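Local coordinates for molybdenum ABC transporter, periplasmic molybdenum-binding protein (Vibrio cholerae, PDB 4RXL) that probably binds molybdate and tungstate in the periplasm for uptake by an ABC transporter, and holds a tungstate ion in this crystal structure, at residues Ala53-Ser58 / Glu210-Leu215; Ala59-Ala64 / Val78-Ala83; Phe99-Ala104 / Thr185-Gln190; Arg115-Gln120 / Leu157-Arg162; Val124-Tyr129 / Asn151-Ala156. All blocks are in the same frame, centred on the assembly; numbering follows the deposited sequence. Where two conformers were deposited one is given.

Contact 1 of 5, residues Ala53-Ser58 / Glu210-Leu215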
# COMPACT_ATOMS: atom_id res chain seq x y z
N ALA A 53 -12.71 -7.49 -13.49
CA ALA A 53 -11.36 -7.29 -13.07
C ALA A 53 -10.60 -8.45 -13.66
O ALA A 53 -11.04 -9.59 -13.56
CB ALA A 53 -11.25 -7.30 -11.56
N ASP A 54 -9.52 -8.14 -14.36
CA ASP A 54 -8.68 -9.17 -14.95
C ASP A 54 -7.50 -9.49 -14.06
O ASP A 54 -7.05 -10.62 -13.99
CB ASP A 54 -8.23 -8.73 -16.34
CG ASP A 54 -9.41 -8.57 -17.30
OD1 ASP A 54 -9.98 -9.61 -17.72
OD2 ASP A 54 -9.80 -7.42 -17.63
N LEU A 55 -7.00 -8.47 -13.38
CA LEU A 55 -5.82 -8.57 -12.51
C LEU A 55 -6.07 -7.81 -11.25
O LEU A 55 -6.72 -6.74 -11.29
CB LEU A 55 -4.58 -7.95 -13.18
CG LEU A 55 -4.02 -8.51 -14.48
CD1 LEU A 55 -2.83 -7.66 -14.90
CD2 LEU A 55 -3.62 -9.95 -14.29
N PHE A 56 -5.48 -8.30 -10.17
CA PHE A 56 -5.55 -7.66 -8.85
C PHE A 56 -4.20 -7.62 -8.18
O PHE A 56 -3.54 -8.62 -8.04
CB PHE A 56 -6.54 -8.43 -7.97
CG PHE A 56 -6.66 -7.91 -6.53
CD1 PHE A 56 -6.81 -6.56 -6.22
CD2 PHE A 56 -6.66 -8.80 -5.49
CE1 PHE A 56 -6.97 -6.15 -4.90
CE2 PHE A 56 -6.78 -8.38 -4.17
CZ PHE A 56 -6.96 -7.07 -3.88
N ILE A 57 -3.76 -6.44 -7.76
CA ILE A 57 -2.53 -6.30 -6.99
C ILE A 57 -2.93 -5.82 -5.60
O ILE A 57 -3.47 -4.73 -5.44
CB ILE A 57 -1.56 -5.28 -7.63
CG1 ILE A 57 -1.14 -5.78 -9.02
CG2 ILE A 57 -0.34 -5.00 -6.73
CD1 ILE A 57 -0.35 -4.75 -9.82
N SER A 58 -2.65 -6.62 -4.60
CA SER A 58 -2.93 -6.27 -3.20
C SER A 58 -1.69 -5.80 -2.48
O SER A 58 -0.58 -6.18 -2.83
CB SER A 58 -3.46 -7.53 -2.53
OG SER A 58 -3.80 -7.29 -1.18
N GLU A 210 0.03 -12.29 -20.73
CA GLU A 210 1.12 -11.47 -21.27
C GLU A 210 1.43 -10.26 -20.36
O GLU A 210 2.58 -9.91 -20.17
CB GLU A 210 0.81 -11.00 -22.68
CG GLU A 210 0.73 -12.15 -23.67
CD GLU A 210 0.27 -11.74 -25.06
OE1 GLU A 210 -0.20 -12.63 -25.80
OE2 GLU A 210 0.38 -10.54 -25.40
N TRP A 211 0.40 -9.66 -19.78
CA TRP A 211 0.63 -8.60 -18.79
C TRP A 211 1.42 -9.11 -17.59
O TRP A 211 2.37 -8.46 -17.13
CB TRP A 211 -0.70 -8.00 -18.29
CG TRP A 211 -0.83 -6.58 -18.65
CD1 TRP A 211 -1.53 -6.04 -19.70
CD2 TRP A 211 -0.21 -5.48 -17.98
NE1 TRP A 211 -1.39 -4.67 -19.71
CE2 TRP A 211 -0.58 -4.31 -18.67
CE3 TRP A 211 0.62 -5.38 -16.87
CZ2 TRP A 211 -0.15 -3.05 -18.26
CZ3 TRP A 211 1.04 -4.13 -16.47
CH2 TRP A 211 0.67 -2.99 -17.16
N VAL A 212 0.99 -10.26 -17.08
CA VAL A 212 1.63 -10.88 -15.91
C VAL A 212 3.11 -11.18 -16.22
O VAL A 212 4.00 -10.89 -15.40
CB VAL A 212 0.83 -12.13 -15.49
CG1 VAL A 212 1.62 -12.99 -14.50
CG2 VAL A 212 -0.51 -11.70 -14.89
N ALA A 213 3.38 -11.72 -17.41
CA ALA A 213 4.75 -12.01 -17.85
C ALA A 213 5.60 -10.74 -17.84
O ALA A 213 6.75 -10.76 -17.37
CB ALA A 213 4.76 -12.67 -19.23
N TYR A 214 5.04 -9.64 -18.32
CA TYR A 214 5.74 -8.36 -18.32
C TYR A 214 5.97 -7.87 -16.88
O TYR A 214 7.09 -7.45 -16.55
CB TYR A 214 5.00 -7.30 -19.15
CG TYR A 214 5.51 -5.89 -18.90
CD1 TYR A 214 6.70 -5.43 -19.46
CD2 TYR A 214 4.83 -5.04 -18.03
CE1 TYR A 214 7.17 -4.16 -19.20
CE2 TYR A 214 5.29 -3.77 -17.77
CZ TYR A 214 6.45 -3.34 -18.34
OH TYR A 214 6.90 -2.07 -18.05
N LEU A 215 4.96 -7.97 -16.02
CA LEU A 215 5.09 -7.47 -14.62
C LEU A 215 6.16 -8.22 -13.82
O LEU A 215 6.73 -7.67 -12.88
CB LEU A 215 3.75 -7.50 -13.88
CG LEU A 215 2.75 -6.45 -14.38
CD1 LEU A 215 1.37 -6.74 -13.82
CD2 LEU A 215 3.22 -5.03 -14.04
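Leu55 meets Trp211, Val212 and Leu215 through its two methyl branches. All the close contacts here are apolar. Leu55 CD2 packs on Val212 CG2 at 3.6 Å. The other branch, CD1, lies 4.0 Å from Trp211 CB. It also comes within 4.4 Å of Leu215 CD1. The side chain of Leu55 crosses that of Trp211 at about a right angle, and CD1 approaches the indole obliquely. Leu55 holds CG beside its backbone N, with chi1 -63°, and its CB points toward the helix. The fork of methyls is thereby split between Val212 and the Trp211/Leu215 pair. The indole edge has Leu215 CG in its plane, so these two helix residues are fitted to each other as well.

Hydrogen bonds stay on either side of the contact. In the helix, Leu215 N donates to Trp211 O at 2.9 Å. Beside Leu55, Asp54 forms a salt bridge with Lys205 and accepts from His7 N.

Strand 55-57 belongs to the mixed sheet of this periplasmic binding protein fold, and helix 206-215 packs on it. The segment axes pass 11.0 Å apart at 29°. Val22 of helix 15-28 also touches Trp211. With four buried residues and no polar bond across, helix and strand are held together by apolar burial rather than hydrogen bonds.

Contact 2 of 5, residues Ala59-Ala64 / Val78-Ala83. With WO4 (tungstate(VI)ion), chain B.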
# COMPACT_ATOMS: atom_id res chain seq x y z
N ALA A 59 -1.86 -4.99 -1.42
CA ALA A 59 -0.76 -4.58 -0.57
C ALA A 59 -0.52 -5.52 0.61
O ALA A 59 0.36 -5.26 1.46
CB ALA A 59 -0.97 -3.16 -0.11
N ASN A 60 -1.29 -6.61 0.67
CA ASN A 60 -0.94 -7.76 1.52
C ASN A 60 -1.29 -9.10 0.90
O ASN A 60 -2.02 -9.16 -0.08
CB ASN A 60 -1.52 -7.61 2.93
CG ASN A 60 -3.02 -7.74 2.99
OD1 ASN A 60 -3.68 -8.15 2.04
ND2 ASN A 60 -3.59 -7.37 4.16
N GLU A 61 -0.77 -10.19 1.45
CA GLU A 61 -1.06 -11.51 0.91
C GLU A 61 -2.50 -11.92 1.17
O GLU A 61 -3.13 -12.58 0.35
CB GLU A 61 -0.05 -12.53 1.47
CG GLU A 61 1.35 -12.28 0.89
CD GLU A 61 2.49 -13.00 1.60
OE1 GLU A 61 2.48 -13.06 2.85
OE2 GLU A 61 3.41 -13.48 0.90
N GLU A 62 -3.03 -11.46 2.30
CA GLU A 62 -4.33 -11.88 2.79
C GLU A 62 -5.44 -11.56 1.80
O GLU A 62 -6.26 -12.42 1.50
CB GLU A 62 -4.60 -11.24 4.17
CG GLU A 62 -3.81 -11.88 5.32
CD GLU A 62 -2.28 -11.70 5.27
OE1 GLU A 62 -1.78 -10.64 4.79
OE2 GLU A 62 -1.56 -12.64 5.75
N TRP A 63 -5.48 -10.34 1.26
CA TRP A 63 -6.59 -10.01 0.38
C TRP A 63 -6.55 -10.75 -0.94
O TRP A 63 -7.60 -10.96 -1.54
CB TRP A 63 -6.76 -8.51 0.17
CG TRP A 63 -7.36 -7.91 1.43
CD1 TRP A 63 -6.76 -7.06 2.33
CD2 TRP A 63 -8.68 -8.15 1.92
NE1 TRP A 63 -7.63 -6.76 3.36
CE2 TRP A 63 -8.81 -7.42 3.13
CE3 TRP A 63 -9.76 -8.91 1.46
CZ2 TRP A 63 -9.97 -7.43 3.86
CZ3 TRP A 63 -10.90 -8.93 2.19
CH2 TRP A 63 -11.01 -8.18 3.38
N ALA A 64 -5.37 -11.17 -1.40
CA ALA A 64 -5.31 -11.96 -2.62
C ALA A 64 -5.73 -13.38 -2.30
O ALA A 64 -6.46 -14.01 -3.07
CB ALA A 64 -3.92 -11.91 -3.23
N VAL A 78 -1.35 -16.66 -8.49
CA VAL A 78 -0.95 -15.56 -7.65
C VAL A 78 0.55 -15.61 -7.52
O VAL A 78 1.11 -16.67 -7.24
CB VAL A 78 -1.58 -15.64 -6.25
CG1 VAL A 78 -1.22 -14.43 -5.41
CG2 VAL A 78 -3.09 -15.83 -6.36
N VAL A 79 1.23 -14.50 -7.77
CA VAL A 79 2.70 -14.45 -7.65
C VAL A 79 3.05 -13.19 -6.89
O VAL A 79 2.32 -12.23 -6.93
CB VAL A 79 3.41 -14.48 -9.02
CG1 VAL A 79 2.95 -15.69 -9.83
CG2 VAL A 79 3.18 -13.19 -9.80
N THR A 80 4.15 -13.16 -6.15
CA THR A 80 4.51 -11.95 -5.42
C THR A 80 5.31 -11.03 -6.33
O THR A 80 6.25 -11.43 -7.01
CB THR A 80 5.31 -12.25 -4.14
OG1 THR A 80 4.64 -13.27 -3.41
CG2 THR A 80 5.41 -11.02 -3.28
N LEU A 81 4.90 -9.78 -6.35
CA LEU A 81 5.43 -8.78 -7.25
C LEU A 81 6.53 -7.89 -6.63
O LEU A 81 7.49 -7.49 -7.29
CB LEU A 81 4.26 -7.92 -7.70
CG LEU A 81 4.50 -6.93 -8.81
CD1 LEU A 81 5.02 -7.65 -10.04
CD2 LEU A 81 3.20 -6.23 -9.09
N ALA A 82 6.38 -7.54 -5.36
CA ALA A 82 7.19 -6.49 -4.77
C ALA A 82 7.04 -6.51 -3.25
O ALA A 82 6.13 -7.13 -2.71
CB ALA A 82 6.71 -5.15 -5.30
N ALA A 83 7.92 -5.78 -2.57
CA ALA A 83 7.82 -5.58 -1.14
C ALA A 83 7.94 -4.10 -0.80
O ALA A 83 8.24 -3.27 -1.66
CB ALA A 83 8.90 -6.37 -0.42
W WO4 B . -3.23 0.13 0.48
O1 WO4 B . -4.29 1.83 0.67
O2 WO4 B . -2.32 -0.52 2.20
O3 WO4 B . -4.47 -1.36 -0.19
O4 WO4 B . -1.71 0.42 -0.88
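Ala64 and Val78 make the closer part of this contact. Ala64 CB lies 4.3 Å from Val78 CG1, and both CB atoms point toward the opposite segment. CG1 of Val78 is the branch turned away from its own backbone N, with chi1 -176°, and it is the one that reaches the helix. Pro198 of strand 195-201 touches both residues and fills in the packing beside them. Trp63, next to Ala64, turns elsewhere: it packs on helix 40-49, and its NE1 bonds to Ala123 O.

Helix 61-69 starts with a side-chain cap. Asn60 is the N-cap residue, and Trp63 N donates to its OD1 at 2.9 Å. The bond is nearly straight at 167°, although the donor is tilted 33° from the carbonyl plane. The turn just before the cap belongs to the anion pocket of this periplasmic binding protein. Ala59 CB stands 3.7 Å from tungstate O4, a van der Waals contact of a methyl with an anion oxygen. Ala59 N is hydrogen-bonded to Ser40 OG, and that same hydroxyl also bonds the tungstate. Ala59 O pairs with Tyr129 OH of helix 125-137.

The other side of the contact is loose. Glu61 is exposed, and its carboxylate extends toward the strand. Glu61 OE2 ends 4.5 Å from Thr80 OG1, too far for a hydrogen bond. The strand is held by backbone bonds of Val79 with Leu199 and of Leu81 with Tyr197, both in strand 195-201.

Contact 3 of 5, residues Phe99-Ala104 / Thr185-Gln190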
# COMPACT_ATOMS: atom_id res chain seq x y z
N PHE A 99 11.55 10.45 18.16
CA PHE A 99 11.36 10.13 19.56
C PHE A 99 11.32 8.62 19.72
O PHE A 99 11.33 7.88 18.74
CB PHE A 99 10.07 10.77 20.08
CG PHE A 99 8.85 10.46 19.24
CD1 PHE A 99 8.10 9.31 19.47
CD2 PHE A 99 8.44 11.32 18.24
CE1 PHE A 99 6.98 9.02 18.71
CE2 PHE A 99 7.32 11.03 17.48
CZ PHE A 99 6.60 9.88 17.71
N GLU A 100 11.27 8.19 20.98
CA GLU A 100 11.14 6.78 21.30
C GLU A 100 9.73 6.32 20.93
O GLU A 100 8.77 6.73 21.58
CB GLU A 100 11.42 6.53 22.79
CG GLU A 100 12.90 6.55 23.14
CD GLU A 100 13.19 6.04 24.54
OE1 GLU A 100 12.24 5.90 25.35
OE2 GLU A 100 14.37 5.79 24.83
N LEU A 101 9.63 5.46 19.93
CA LEU A 101 8.34 4.94 19.49
C LEU A 101 7.57 4.24 20.61
O LEU A 101 6.35 4.16 20.57
CB LEU A 101 8.52 3.98 18.30
CG LEU A 101 8.99 4.61 16.98
CD1 LEU A 101 9.47 3.56 15.98
CD2 LEU A 101 7.89 5.43 16.33
N GLN A 102 8.28 3.75 21.63
CA GLN A 102 7.62 3.05 22.73
C GLN A 102 7.22 4.00 23.85
O GLN A 102 6.61 3.57 24.84
CB GLN A 102 8.46 1.88 23.29
CG GLN A 102 9.96 2.13 23.43
CD GLN A 102 10.71 1.76 22.16
OE1 GLN A 102 10.63 0.63 21.69
NE2 GLN A 102 11.45 2.72 21.60
N ASP A 103 7.54 5.28 23.67
CA ASP A 103 7.24 6.37 24.62
C ASP A 103 5.90 6.99 24.23
O ASP A 103 5.82 7.92 23.42
CB ASP A 103 8.38 7.41 24.59
CG ASP A 103 8.23 8.53 25.62
OD1 ASP A 103 7.30 8.49 26.46
OD2 ASP A 103 9.06 9.47 25.58
N ALA A 104 4.83 6.46 24.81
CA ALA A 104 3.48 6.90 24.51
C ALA A 104 3.31 8.40 24.69
O ALA A 104 2.54 9.02 23.97
CB ALA A 104 2.48 6.16 25.40
N THR A 185 10.78 8.47 10.85
CA THR A 185 11.52 7.24 11.09
C THR A 185 10.80 6.11 10.36
O THR A 185 9.68 6.28 9.90
CB THR A 185 11.68 6.93 12.60
OG1 THR A 185 12.77 6.01 12.79
CG2 THR A 185 10.43 6.33 13.19
N ALA A 186 11.50 5.00 10.19
CA ALA A 186 10.93 3.82 9.61
C ALA A 186 10.71 2.80 10.72
O ALA A 186 11.52 2.68 11.63
CB ALA A 186 11.90 3.25 8.58
N PHE A 187 9.61 2.07 10.61
CA PHE A 187 9.32 0.99 11.57
C PHE A 187 10.23 -0.21 11.34
O PHE A 187 10.57 -0.52 10.19
CB PHE A 187 7.84 0.59 11.48
CG PHE A 187 6.93 1.65 11.97
CD1 PHE A 187 6.68 1.78 13.32
CD2 PHE A 187 6.38 2.56 11.09
CE1 PHE A 187 5.85 2.76 13.78
CE2 PHE A 187 5.56 3.56 11.54
CZ PHE A 187 5.30 3.66 12.89
N SER A 188 10.57 -0.92 12.41
CA SER A 188 11.48 -2.07 12.30
C SER A 188 10.80 -3.27 11.60
O SER A 188 9.59 -3.42 11.62
CB SER A 188 11.97 -2.49 13.69
OG SER A 188 10.92 -3.11 14.36
N ALA A 189 11.61 -4.15 11.01
CA ALA A 189 11.11 -5.36 10.39
C ALA A 189 10.35 -6.27 11.38
O ALA A 189 9.46 -7.00 11.00
CB ALA A 189 12.28 -6.13 9.77
N GLN A 190 10.72 -6.19 12.65
CA GLN A 190 10.10 -6.99 13.70
C GLN A 190 8.71 -6.48 14.08
O GLN A 190 7.94 -7.19 14.72
CB GLN A 190 11.00 -6.97 14.94
CG GLN A 190 12.26 -7.81 14.79
CD GLN A 190 13.28 -7.17 13.87
OE1 GLN A 190 13.43 -5.96 13.86
NE2 GLN A 190 13.97 -7.99 13.10
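Leu101 and Thr185 reach toward each other tip to tip. Leu101 sits in a type I beta turn, Glu100 to Asp103, just before helix 104-111. Thr185 belongs to strand 181-186. The fork of Leu101 straddles one methyl: Thr185 CG2 is 4.0 Å from Leu101 CD1 and 4.1 Å from Leu101 CD2. The threonine presents this methyl because OG1 is swung to the far side of its backbone N, with chi1 -160°, which puts CG2 between N and the carbonyl carbon.

Phe187 adds a second partner. The ring reaches in to meet the leucine, and Phe187 CE1 lies 4.2 Å from Leu101 CD2. The methyl comes at the ring obliquely. Leu88 of strand 78-91 touches both Leu101 and Phe187, so the turn is seated on the sheet. Phe187 also packs on Ala133 of helix 125-137; its side chain is about 13 Å from the tungstate. The contact joins the turn before helix 104-111 to strand 181-186 and the residues after it, some way from the anion.

The turn has its own bonds. Leu101 O accepts from Trp107 NE1 of the following helix, and Asp103 N donates to Glu100 O at 2.8 Å.

Contact 4 of 5, residues Arg115-Gln120 / Leu157-Arg162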
# COMPACT_ATOMS: atom_id res chain seq x y z
N ARG A 115 -4.85 14.28 15.14
CA ARG A 115 -4.95 12.83 15.00
C ARG A 115 -3.87 12.21 14.10
O ARG A 115 -3.37 12.85 13.19
CB ARG A 115 -6.33 12.49 14.46
CG ARG A 115 -7.46 12.77 15.43
CD ARG A 115 -8.80 12.34 14.88
NE ARG A 115 -9.81 12.38 15.93
CZ ARG A 115 -10.18 11.36 16.71
NH1 ARG A 115 -9.66 10.14 16.57
NH2 ARG A 115 -11.11 11.56 17.64
N LEU A 116 -3.51 10.96 14.39
CA LEU A 116 -2.55 10.21 13.58
C LEU A 116 -3.23 9.68 12.32
O LEU A 116 -4.22 8.93 12.41
CB LEU A 116 -2.00 9.03 14.38
CG LEU A 116 -0.97 8.09 13.76
CD1 LEU A 116 0.33 8.78 13.41
CD2 LEU A 116 -0.72 6.94 14.74
N ALA A 117 -2.72 10.06 11.15
CA ALA A 117 -3.29 9.62 9.88
C ALA A 117 -2.88 8.19 9.59
O ALA A 117 -1.69 7.88 9.50
CB ALA A 117 -2.88 10.53 8.75
N VAL A 118 -3.87 7.32 9.43
CA VAL A 118 -3.63 5.94 9.05
C VAL A 118 -4.76 5.45 8.16
O VAL A 118 -5.86 6.04 8.20
CB VAL A 118 -3.57 4.99 10.26
CG1 VAL A 118 -2.42 5.37 11.20
CG2 VAL A 118 -4.90 4.95 11.01
N ALA A 119 -4.50 4.42 7.36
CA ALA A 119 -5.60 3.76 6.64
C ALA A 119 -6.40 2.89 7.62
O ALA A 119 -5.91 2.58 8.71
CB ALA A 119 -5.11 2.94 5.46
N GLN A 120 -7.65 2.58 7.27
CA GLN A 120 -8.55 1.85 8.16
C GLN A 120 -7.83 0.60 8.70
O GLN A 120 -7.42 -0.25 7.95
CB GLN A 120 -9.85 1.46 7.43
CG GLN A 120 -11.09 1.34 8.33
CD GLN A 120 -11.06 0.12 9.22
OE1 GLN A 120 -10.83 -1.00 8.75
NE2 GLN A 120 -11.29 0.32 10.53
N LEU A 157 -1.80 9.68 3.45
CA LEU A 157 -0.76 10.58 2.98
C LEU A 157 -1.25 12.02 2.77
O LEU A 157 -0.62 12.96 3.25
CB LEU A 157 -0.16 10.04 1.68
CG LEU A 157 0.93 10.88 1.00
CD1 LEU A 157 2.17 10.94 1.85
CD2 LEU A 157 1.24 10.29 -0.36
N ALA A 158 -2.40 12.19 2.11
CA ALA A 158 -2.90 13.53 1.81
C ALA A 158 -3.22 14.35 3.06
O ALA A 158 -3.11 15.57 3.03
CB ALA A 158 -4.13 13.45 0.92
N LEU A 159 -3.67 13.70 4.13
CA LEU A 159 -3.95 14.40 5.41
C LEU A 159 -2.68 15.04 5.97
O LEU A 159 -2.70 16.14 6.52
CB LEU A 159 -4.54 13.45 6.46
CG LEU A 159 -5.99 13.02 6.30
CD1 LEU A 159 -6.34 11.99 7.38
CD2 LEU A 159 -6.92 14.23 6.34
N VAL A 160 -1.58 14.31 5.83
CA VAL A 160 -0.29 14.76 6.28
C VAL A 160 0.21 15.88 5.36
O VAL A 160 0.69 16.90 5.84
CB VAL A 160 0.74 13.60 6.40
CG1 VAL A 160 2.01 14.08 7.09
CG2 VAL A 160 0.11 12.46 7.19
N GLU A 161 0.09 15.68 4.04
CA GLU A 161 0.46 16.71 3.06
C GLU A 161 -0.26 18.03 3.31
O GLU A 161 0.33 19.12 3.21
CB GLU A 161 0.17 16.24 1.64
CG GLU A 161 1.03 15.08 1.18
CD GLU A 161 0.73 14.66 -0.25
OE1 GLU A 161 -0.45 14.77 -0.68
OE2 GLU A 161 1.67 14.22 -0.94
N ARG A 162 -1.54 17.95 3.65
CA ARG A 162 -2.33 19.16 3.96
C ARG A 162 -2.06 19.74 5.35
O ARG A 162 -2.54 20.82 5.67
CB ARG A 162 -3.82 18.89 3.79
CG ARG A 162 -4.20 18.52 2.37
CD ARG A 162 -5.68 18.77 2.11
NE ARG A 162 -6.55 17.84 2.83
CZ ARG A 162 -6.79 16.58 2.47
NH1 ARG A 162 -6.21 16.05 1.39
NH2 ARG A 162 -7.62 15.84 3.20
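Leu157 O is gripped twice, by Glu161 N at 2.9 Å and, weakly, by Val160 N at 3.1 Å. These bonds shape the helical turn that carries Leu159 and Val160 to Ala117. Across the contact everything is apolar. The single methyl of Ala117 points toward the helix and fits between two side chains. Ala117 CB is 3.9 Å from Val160 CG2. On its other partner, Ala117 CB meets Leu159 CD1 at 4.0 Å and Leu159 CB at 4.1 Å. Leu159 lays its chain alongside the alanine, with CG beside its own backbone N (chi1 -75°). In Val160 it is CG2, the branch beside the backbone N, that does the touching. Ala117 is small, consistent with the close approach of the chains: the CA atoms of Ala117 and Leu159 are 6.6 Å apart.

The contact is a helix lying on a strand in an alpha/beta lobe. Strand 116-119 pairs in parallel with strand 147-150, and Leu159 also packs on Ala148 and Thr150 of that neighbour. Ala117 makes backbone bonds to Leu167 and Ile169 as well. Beyond the contact, Val160 packs on Ile89 of strand 78-91 and Val181 of strand 181-186, so helix 153-161 touches strands of both sheets.

Contact 5 of 5, residues Val124-Tyr129 / Asn151-Ala156; sequences VPAGMY and NNVRLA. With WO4 (tungstate(VI)ion), chain B.
Asn151 meets Val124 through its backbone: Val124 CG2 lies 3.5 Å from Asn151 O. The two segments bring two helix N-termini together at the tungstate. The anion is bound by two backbone N-H groups from these helix starts, with three hydroxyls from Ser13, Ser40 and Tyr171. Asn152 follows as the N-cap of helix 153-161. Its OD1 accepts from Leu155 N at 3.0 Å, with the donor above the carbonyl plane, and weakly from Arg154 N. This cap ties down the turn that faces the ion.

Val153 N points its hydrogen at tungstate O1, 2.7 Å away, and the bond is nearly straight at 168°. From the other segment, Ala126 N donates to tungstate O2 at 2.6 Å along a more bent path of 131°. The helix dipoles would probably add to the pull on the anion. Val153 holds CG1 between its backbone N and carbonyl carbon (chi1 74°), near the tungstate. Its CG2 instead presses on Ala126 CB at 3.5 Å, tighter than usual for carbons.

Arg154 NE forms a salt bridge with Asp174 OD1, and NH1 is hydrogen-bonded to Asn16 OD1. At the end of the segment, Ala156 N donates to Asn152 O at 3.3 Å.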
# COMPACT_ATOMS: atom_id res chain seq x y z
N VAL A 124 -7.65 -2.31 5.70
CA VAL A 124 -6.73 -1.82 4.68
C VAL A 124 -5.31 -2.21 5.05
O VAL A 124 -4.90 -1.91 6.18
CB VAL A 124 -6.81 -0.28 4.48
CG1 VAL A 124 -5.81 0.15 3.43
CG2 VAL A 124 -8.23 0.09 4.09
N PRO A 125 -4.53 -2.81 4.11
CA PRO A 125 -3.21 -3.29 4.52
C PRO A 125 -2.36 -2.26 5.26
O PRO A 125 -1.82 -2.58 6.31
CB PRO A 125 -2.57 -3.73 3.20
CG PRO A 125 -3.77 -4.25 2.44
CD PRO A 125 -4.88 -3.25 2.76
N ALA A 126 -2.31 -1.02 4.78
CA ALA A 126 -1.47 -0.04 5.46
C ALA A 126 -1.94 0.23 6.88
O ALA A 126 -1.12 0.55 7.76
CB ALA A 126 -1.47 1.27 4.68
N GLY A 127 -3.25 0.20 7.10
CA GLY A 127 -3.80 0.31 8.47
C GLY A 127 -3.48 -0.90 9.34
O GLY A 127 -3.19 -0.75 10.53
N MET A 128 -3.62 -2.11 8.78
CA MET A 128 -3.29 -3.34 9.51
C MET A 128 -1.82 -3.37 9.92
O MET A 128 -1.49 -3.70 11.08
CB MET A 128 -3.62 -4.58 8.68
CG MET A 128 -5.10 -4.76 8.35
SD MET A 128 -5.51 -6.06 7.10
CE MET A 128 -4.86 -7.52 7.88
N TYR A 129 -0.93 -2.99 8.99
CA TYR A 129 0.50 -2.95 9.31
C TYR A 129 0.78 -1.86 10.35
O TYR A 129 1.57 -2.07 11.24
CB TYR A 129 1.35 -2.65 8.07
CG TYR A 129 1.30 -3.66 6.94
CD1 TYR A 129 1.69 -5.00 7.11
CD2 TYR A 129 0.97 -3.25 5.66
CE1 TYR A 129 1.69 -5.89 6.04
CE2 TYR A 129 0.96 -4.13 4.59
CZ TYR A 129 1.30 -5.46 4.79
OH TYR A 129 1.30 -6.31 3.68
N ASN A 151 -9.81 5.63 3.89
CA ASN A 151 -10.12 4.44 3.07
C ASN A 151 -8.94 3.80 2.34
O ASN A 151 -9.03 2.64 1.87
CB ASN A 151 -11.18 4.77 2.01
CG ASN A 151 -12.50 5.12 2.60
OD1 ASN A 151 -12.68 5.10 3.81
ND2 ASN A 151 -13.44 5.49 1.75
N ASN A 152 -7.83 4.53 2.20
CA ASN A 152 -6.62 3.97 1.62
C ASN A 152 -5.42 4.78 2.05
O ASN A 152 -5.59 5.87 2.62
CB ASN A 152 -6.73 3.85 0.09
CG ASN A 152 -6.77 5.17 -0.62
OD1 ASN A 152 -5.83 5.98 -0.51
ND2 ASN A 152 -7.80 5.39 -1.40
N VAL A 153 -4.23 4.22 1.82
CA VAL A 153 -3.01 4.83 2.30
C VAL A 153 -2.73 6.18 1.65
O VAL A 153 -2.13 7.04 2.28
CB VAL A 153 -1.84 3.86 2.18
CG1 VAL A 153 -1.36 3.70 0.77
CG2 VAL A 153 -0.72 4.30 3.11
N ARG A 154 -3.16 6.41 0.41
CA ARG A 154 -2.92 7.69 -0.22
C ARG A 154 -3.78 8.79 0.38
O ARG A 154 -3.37 9.95 0.40
CB ARG A 154 -3.04 7.57 -1.73
CG ARG A 154 -1.93 6.71 -2.35
CD ARG A 154 -0.56 7.36 -2.22
NE ARG A 154 0.54 6.64 -2.87
CZ ARG A 154 0.93 6.82 -4.13
NH1 ARG A 154 0.31 7.70 -4.91
NH2 ARG A 154 1.96 6.11 -4.61
N LEU A 155 -4.95 8.45 0.90
CA LEU A 155 -5.78 9.44 1.57
C LEU A 155 -5.17 9.78 2.92
O LEU A 155 -5.31 10.90 3.39
CB LEU A 155 -7.21 8.93 1.71
CG LEU A 155 -7.99 8.84 0.38
CD1 LEU A 155 -9.26 8.03 0.57
CD2 LEU A 155 -8.32 10.20 -0.24
N ALA A 156 -4.52 8.80 3.56
CA ALA A 156 -3.76 9.07 4.77
C ALA A 156 -2.59 10.01 4.47
O ALA A 156 -2.37 11.00 5.18
CB ALA A 156 -3.25 7.76 5.37
W WO4 B . -3.23 0.13 0.48
O1 WO4 B . -4.29 1.83 0.67
O2 WO4 B . -2.32 -0.52 2.20
O3 WO4 B . -4.47 -1.36 -0.19
O4 WO4 B . -1.71 0.42 -0.88

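In the fold
Contacts 1 and 2 lie on one side of the tungstate, contacts 4 and 5 on the other, with contact 3 farther out. Contacts 1 and 3 are farthest apart, 35 Å between centres, yet both reach the same mixed sheet. Contacts 1 and 2 touch, and strand 55-57 of one leads into helix 61-69 of the other. Contacts 4 and 5 touch, with centres 9 Å apart, and share helix 153-161. Contact 1 closes a loop around all the others. Contact 2 closes before contact 3 opens, contact 4 is nested in contact 3, and contact 5 in contact 4. Contacts 2 and 5 meet at the tungstate and through Ala59 and Tyr129, so distant residues build one binding cleft.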